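Local coordinates for protein inulin fructotransferase (Bacillus sp. snu-7, PDB 2INV) that probably cleaves inulin by intramolecular fructosyl transfer, releasing a cyclic di-fructose anhydride, on a trimeric right-handed parallel beta-helix scaffold, at residues Thr268-Leu280 with Ala293-Pro305. Numbering follows the deposited sequence.
Sequences TSNRLQGFYPGML and ANHIRRTNEGYPP. With FRU (beta-D-fructofuranose), chain D.
Asn270 and Asn294 share chi1 values of -64° and -62°, which set each CG beside its backbone N and point both side chains the same way; matching chi2 torsions turn the amides into nearly one plane. This is a hydrogen-bonded row of asparagines at a turn, repeated on successive coils of the right-handed parallel beta-helix. Asparagine suits the turn because one end of its amide accepts while the other donates: Asn294 OD1 receives Asn270 ND2 at 3.1 Å and also Asn270 N, while Asn294 ND2 reaches Val267 O and Asn270 OD1 takes Asn247 N of the preceding coil. Strands 271-274 and 295-299 then run parallel, 10° apart, joined by backbone bonds such as Leu272 N to His295 O (2.8 Å). On the face bearing Gln273 and Arg297, the long chains lie side by side, CG to CG 3.8 Å, amide and guanidinium nearly coplanar; Arg297 NE donates to water 3, which probably gives a proton to Gln273 OE1. Just after strand 271-274, Phe275 enters the fructose pocket. Its flat ring receives Glu301 CA over the centre of one face, a CH-pi contact, while Thr299 CG2 meets the ring edge. Glu301 OE1 forms a salt bridge with Arg252, another pocket residue; OE2 accepts Tyr303 N at 2.7 Å through the anti lone pair.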
loop_
_atom_site.group_PDB
_atom_site.type_symbol
_atom_site.label_atom_id
_atom_site.label_comp_id
_atom_site.label_asym_id
_atom_site.label_seq_id
_atom_site.Cartn_x
_atom_site.Cartn_y
_atom_site.Cartn_z
ATOM N N THR A 268 -10.888 -0.990 -5.184
ATOM C CA THR A 268 -11.033 -1.913 -4.073
ATOM C C THR A 268 -10.311 -1.519 -2.787
ATOM O O THR A 268 -9.263 -0.872 -2.822
ATOM C CB THR A 268 -10.481 -3.284 -4.492
ATOM O OG1 THR A 268 -11.002 -3.637 -5.780
ATOM C CG2 THR A 268 -10.840 -4.341 -3.464
ATOM N N SER A 269 -10.875 -1.933 -1.654
ATOM C CA SER A 269 -10.267 -1.682 -0.349
ATOM C C SER A 269 -10.032 -0.200 -0.065
ATOM O O SER A 269 -8.936 0.199 0.323
ATOM C CB SER A 269 -8.934 -2.431 -0.263
ATOM O OG SER A 269 -9.117 -3.808 -0.530
ATOM N N ASN A 270 -11.062 0.616 -0.253
ATOM C CA ASN A 270 -10.955 2.046 -0.011
ATOM C C ASN A 270 -11.981 2.523 1.000
ATOM O O ASN A 270 -12.988 1.863 1.244
ATOM C CB ASN A 270 -11.153 2.835 -1.313
ATOM C CG ASN A 270 -10.075 2.552 -2.337
ATOM O OD1 ASN A 270 -8.936 3.008 -2.208
ATOM N ND2 ASN A 270 -10.431 1.794 -3.365
ATOM N N ARG A 271 -11.708 3.689 1.574
ATOM C CA ARG A 271 -12.598 4.320 2.535
ATOM C C ARG A 271 -13.128 5.578 1.878
ATOM O O ARG A 271 -12.365 6.492 1.587
ATOM C CB ARG A 271 -11.839 4.672 3.819
ATOM C CG ARG A 271 -12.728 5.264 4.936
ATOM C CD ARG A 271 -12.924 6.767 4.795
ATOM N NE ARG A 271 -13.839 7.295 5.807
ATOM C CZ ARG A 271 -13.606 8.391 6.527
ATOM N NH1 ARG A 271 -12.483 9.080 6.354
ATOM N NH2 ARG A 271 -14.497 8.803 7.421
ATOM N N LEU A 272 -14.431 5.607 1.617
ATOM C CA LEU A 272 -15.043 6.762 0.986
ATOM C C LEU A 272 -16.047 7.458 1.896
ATOM O O LEU A 272 -16.947 6.829 2.442
ATOM C CB LEU A 272 -15.737 6.364 -0.326
ATOM C CG LEU A 272 -14.862 6.217 -1.578
ATOM C CD1 LEU A 272 -13.821 5.122 -1.374
ATOM C CD2 LEU A 272 -15.747 5.898 -2.776
ATOM N N GLN A 273 -15.882 8.767 2.053
ATOM C CA GLN A 273 -16.785 9.578 2.872
ATOM C C GLN A 273 -17.137 10.859 2.127
ATOM O O GLN A 273 -16.258 11.669 1.836
ATOM C CB GLN A 273 -16.142 9.940 4.215
ATOM C CG GLN A 273 -17.139 10.530 5.219
ATOM C CD GLN A 273 -16.494 11.190 6.419
ATOM O OE1 GLN A 273 -17.086 11.240 7.505
ATOM N NE2 GLN A 273 -15.286 11.716 6.230
ATOM N N GLY A 274 -18.418 11.029 1.816
ATOM C CA GLY A 274 -18.844 12.220 1.110
ATOM C C GLY A 274 -20.064 12.865 1.737
ATOM O O GLY A 274 -20.743 12.263 2.563
ATOM N N PHE A 275 -20.343 14.101 1.341
ATOM C CA PHE A 275 -21.505 14.834 1.848
ATOM C C PHE A 275 -22.515 15.036 0.737
ATOM O O PHE A 275 -23.526 15.711 0.926
ATOM C CB PHE A 275 -21.132 16.233 2.346
ATOM C CG PHE A 275 -20.173 16.258 3.503
ATOM C CD1 PHE A 275 -20.284 15.357 4.553
ATOM C CD2 PHE A 275 -19.204 17.256 3.581
ATOM C CE1 PHE A 275 -19.447 15.458 5.667
ATOM C CE2 PHE A 275 -18.371 17.365 4.679
ATOM C CZ PHE A 275 -18.490 16.469 5.726
ATOM N N TYR A 276 -22.235 14.475 -0.431
ATOM C CA TYR A 276 -23.131 14.645 -1.559
ATOM C C TYR A 276 -23.333 13.420 -2.419
ATOM O O TYR A 276 -22.592 12.441 -2.344
ATOM C CB TYR A 276 -22.624 15.734 -2.516
ATOM C CG TYR A 276 -21.866 16.865 -1.885
ATOM C CD1 TYR A 276 -22.496 17.761 -1.023
ATOM C CD2 TYR A 276 -20.521 17.071 -2.187
ATOM C CE1 TYR A 276 -21.806 18.837 -0.490
ATOM C CE2 TYR A 276 -19.823 18.140 -1.653
ATOM C CZ TYR A 276 -20.470 19.021 -0.806
ATOM O OH TYR A 276 -19.782 20.087 -0.273
ATOM N N PRO A 277 -24.378 13.473 -3.250
ATOM C CA PRO A 277 -24.776 12.441 -4.203
ATOM C C PRO A 277 -23.626 12.184 -5.179
ATOM O O PRO A 277 -22.808 13.068 -5.425
ATOM C CB PRO A 277 -25.975 13.081 -4.885
ATOM C CG PRO A 277 -26.663 13.737 -3.742
ATOM C CD PRO A 277 -25.533 14.336 -2.915
ATOM N N GLY A 278 -23.561 10.967 -5.706
ATOM C CA GLY A 278 -22.523 10.610 -6.660
ATOM C C GLY A 278 -21.075 10.671 -6.188
ATOM O O GLY A 278 -20.237 11.322 -6.813
HETATM N N MSE A 279 -20.767 9.968 -5.102
HETATM C CA MSE A 279 -19.408 9.933 -4.556
HETATM C C MSE A 279 -18.516 9.072 -5.450
HETATM O O MSE A 279 -17.324 9.348 -5.618
HETATM C CB MSE A 279 -19.428 9.359 -3.126
HETATM C CG MSE A 279 -19.847 10.356 -2.068
HETATM SE SE MSE A 279 -20.648 9.575 -0.498
HETATM C CE MSE A 279 -22.374 9.070 -1.209
ATOM N N LEU A 280 -19.117 8.038 -6.031
ATOM C CA LEU A 280 -18.418 7.099 -6.901
ATOM C C LEU A 280 -19.159 7.117 -8.237
ATOM O O LEU A 280 -20.291 6.639 -8.329
ATOM C CB LEU A 280 -18.481 5.689 -6.296
ATOM C CG LEU A 280 -17.129 4.876 -6.824
ATOM C CD1 LEU A 280 -16.887 3.780 -5.810
ATOM C CD2 LEU A 280 -17.426 4.453 -8.218
ATOM N N ALA A 293 -15.232 -4.323 -1.957
ATOM C CA ALA A 293 -14.579 -4.179 -0.659
ATOM C C ALA A 293 -14.310 -2.728 -0.252
ATOM O O ALA A 293 -13.272 -2.429 0.347
ATOM C CB ALA A 293 -13.274 -4.961 -0.656
ATOM N N ASN A 294 -15.246 -1.835 -0.555
ATOM C CA ASN A 294 -15.092 -0.423 -0.209
ATOM C C ASN A 294 -16.131 -0.011 0.824
ATOM O O ASN A 294 -17.247 -0.535 0.841
ATOM C CB ASN A 294 -15.295 0.466 -1.442
ATOM C CG ASN A 294 -14.279 0.205 -2.530
ATOM O OD1 ASN A 294 -13.099 0.542 -2.399
ATOM N ND2 ASN A 294 -14.731 -0.416 -3.614
ATOM N N HIS A 295 -15.767 0.929 1.689
ATOM C CA HIS A 295 -16.721 1.430 2.668
ATOM C C HIS A 295 -17.196 2.760 2.126
ATOM O O HIS A 295 -16.416 3.700 1.969
ATOM C CB HIS A 295 -16.098 1.639 4.042
ATOM C CG HIS A 295 -17.109 1.840 5.127
ATOM N ND1 HIS A 295 -17.849 2.996 5.254
ATOM C CD2 HIS A 295 -17.446 1.060 6.180
ATOM C CE1 HIS A 295 -18.592 2.922 6.346
ATOM N NE2 HIS A 295 -18.363 1.758 6.925
ATOM N N ILE A 296 -18.487 2.828 1.836
ATOM C CA ILE A 296 -19.080 4.022 1.259
ATOM C C ILE A 296 -20.064 4.678 2.215
ATOM O O ILE A 296 -21.166 4.183 2.437
ATOM C CB ILE A 296 -19.758 3.638 -0.062
ATOM C CG1 ILE A 296 -18.766 2.807 -0.885
ATOM C CG2 ILE A 296 -20.194 4.874 -0.827
ATOM C CD1 ILE A 296 -19.369 2.061 -2.039
ATOM N N ARG A 297 -19.643 5.799 2.787
ATOM C CA ARG A 297 -20.449 6.535 3.743
ATOM C C ARG A 297 -20.873 7.903 3.246
ATOM O O ARG A 297 -20.051 8.781 2.975
ATOM C CB ARG A 297 -19.695 6.660 5.075
ATOM C CG ARG A 297 -19.909 7.975 5.820
ATOM C CD ARG A 297 -21.345 8.157 6.232
ATOM N NE ARG A 297 -21.470 8.471 7.651
ATOM C CZ ARG A 297 -22.518 8.133 8.396
ATOM N NH1 ARG A 297 -23.536 7.467 7.855
ATOM N NH2 ARG A 297 -22.546 8.448 9.687
ATOM N N ARG A 298 -22.185 8.064 3.141
ATOM C CA ARG A 298 -22.779 9.309 2.700
ATOM C C ARG A 298 -23.450 9.941 3.912
ATOM O O ARG A 298 -24.133 9.249 4.680
ATOM C CB ARG A 298 -23.817 9.029 1.614
ATOM C CG ARG A 298 -24.751 10.188 1.304
ATOM C CD ARG A 298 -23.985 11.389 0.788
ATOM N NE ARG A 298 -24.575 12.634 1.258
ATOM C CZ ARG A 298 -25.751 13.110 0.863
ATOM N NH1 ARG A 298 -26.481 12.451 -0.025
ATOM N NH2 ARG A 298 -26.198 14.252 1.367
ATOM N N THR A 299 -23.237 11.238 4.108
ATOM C CA THR A 299 -23.860 11.920 5.232
ATOM C C THR A 299 -23.926 13.400 4.895
ATOM O O THR A 299 -23.607 13.806 3.772
ATOM C CB THR A 299 -23.079 11.693 6.554
ATOM O OG1 THR A 299 -23.885 12.106 7.666
ATOM C CG2 THR A 299 -21.779 12.478 6.551
ATOM N N ASN A 300 -24.342 14.210 5.857
ATOM C CA ASN A 300 -24.467 15.638 5.610
ATOM C C ASN A 300 -23.225 16.400 6.063
ATOM O O ASN A 300 -22.570 16.036 7.044
ATOM C CB ASN A 300 -25.705 16.187 6.323
ATOM C CG ASN A 300 -25.737 15.825 7.786
ATOM O OD1 ASN A 300 -25.660 14.649 8.149
ATOM N ND2 ASN A 300 -25.870 16.833 8.638
ATOM N N GLU A 301 -22.909 17.464 5.334
ATOM C CA GLU A 301 -21.762 18.316 5.627
ATOM C C GLU A 301 -21.715 18.611 7.125
ATOM O O GLU A 301 -22.680 19.116 7.699
ATOM C CB GLU A 301 -21.886 19.624 4.849
ATOM C CG GLU A 301 -20.938 20.720 5.307
ATOM C CD GLU A 301 -19.486 20.359 5.106
ATOM O OE1 GLU A 301 -19.036 20.322 3.940
ATOM O OE2 GLU A 301 -18.790 20.108 6.113
ATOM N N GLY A 302 -20.584 18.316 7.758
ATOM C CA GLY A 302 -20.464 18.528 9.189
ATOM C C GLY A 302 -19.742 19.773 9.677
ATOM O O GLY A 302 -19.860 20.113 10.863
ATOM N N TYR A 303 -19.025 20.465 8.792
ATOM C CA TYR A 303 -18.307 21.678 9.189
ATOM C C TYR A 303 -19.098 22.903 8.720
ATOM O O TYR A 303 -19.157 23.199 7.529
ATOM C CB TYR A 303 -16.906 21.637 8.582
ATOM C CG TYR A 303 -15.922 22.688 9.055
ATOM C CD1 TYR A 303 -15.727 22.955 10.412
ATOM C CD2 TYR A 303 -15.119 23.362 8.132
ATOM C CE1 TYR A 303 -14.748 23.871 10.834
ATOM C CE2 TYR A 303 -14.141 24.265 8.543
ATOM C CZ TYR A 303 -13.960 24.515 9.892
ATOM O OH TYR A 303 -12.980 25.397 10.282
ATOM N N PRO A 304 -19.722 23.620 9.666
ATOM C CA PRO A 304 -20.542 24.822 9.488
ATOM C C PRO A 304 -20.215 25.786 8.335
ATOM O O PRO A 304 -21.103 26.153 7.564
ATOM C CB PRO A 304 -20.455 25.473 10.862
ATOM C CG PRO A 304 -20.576 24.277 11.744
ATOM C CD PRO A 304 -19.635 23.273 11.098
ATOM N N PRO A 305 -18.953 26.232 8.216
ATOM C CA PRO A 305 -18.602 27.148 7.125
ATOM C C PRO A 305 -19.125 26.694 5.766
ATOM O O PRO A 305 -19.461 27.510 4.900
ATOM C CB PRO A 305 -17.085 27.153 7.170
ATOM C CG PRO A 305 -16.814 27.111 8.618
ATOM C CD PRO A 305 -17.826 26.099 9.161
HETATM C C1 FRU D . -12.091 21.212 7.046
HETATM C C2 FRU D . -11.913 19.680 6.668
HETATM C C3 FRU D . -11.069 19.439 5.384
HETATM C C4 FRU D . -11.692 18.192 4.717
HETATM C C5 FRU D . -13.119 18.284 5.172
HETATM C C6 FRU D . -13.557 16.903 5.685
HETATM O O1 FRU D . -12.359 22.028 5.875
HETATM O O3 FRU D . -9.691 19.523 5.117
HETATM O O4 FRU D . -11.500 18.168 3.314
HETATM O O5 FRU D . -13.201 19.336 6.197
HETATM O O6 FRU D . -14.923 16.876 5.598
HETATM O O HOH W 1 -12.465 -0.631 2.432
HETATM O O HOH W 2 -16.212 5.038 4.374
HETATM O O HOH W 3 -19.498 10.281 9.289
HETATM O O HOH W 4 -24.119 17.896 2.874
HETATM O O HOH W 5 -20.734 21.131 1.993
#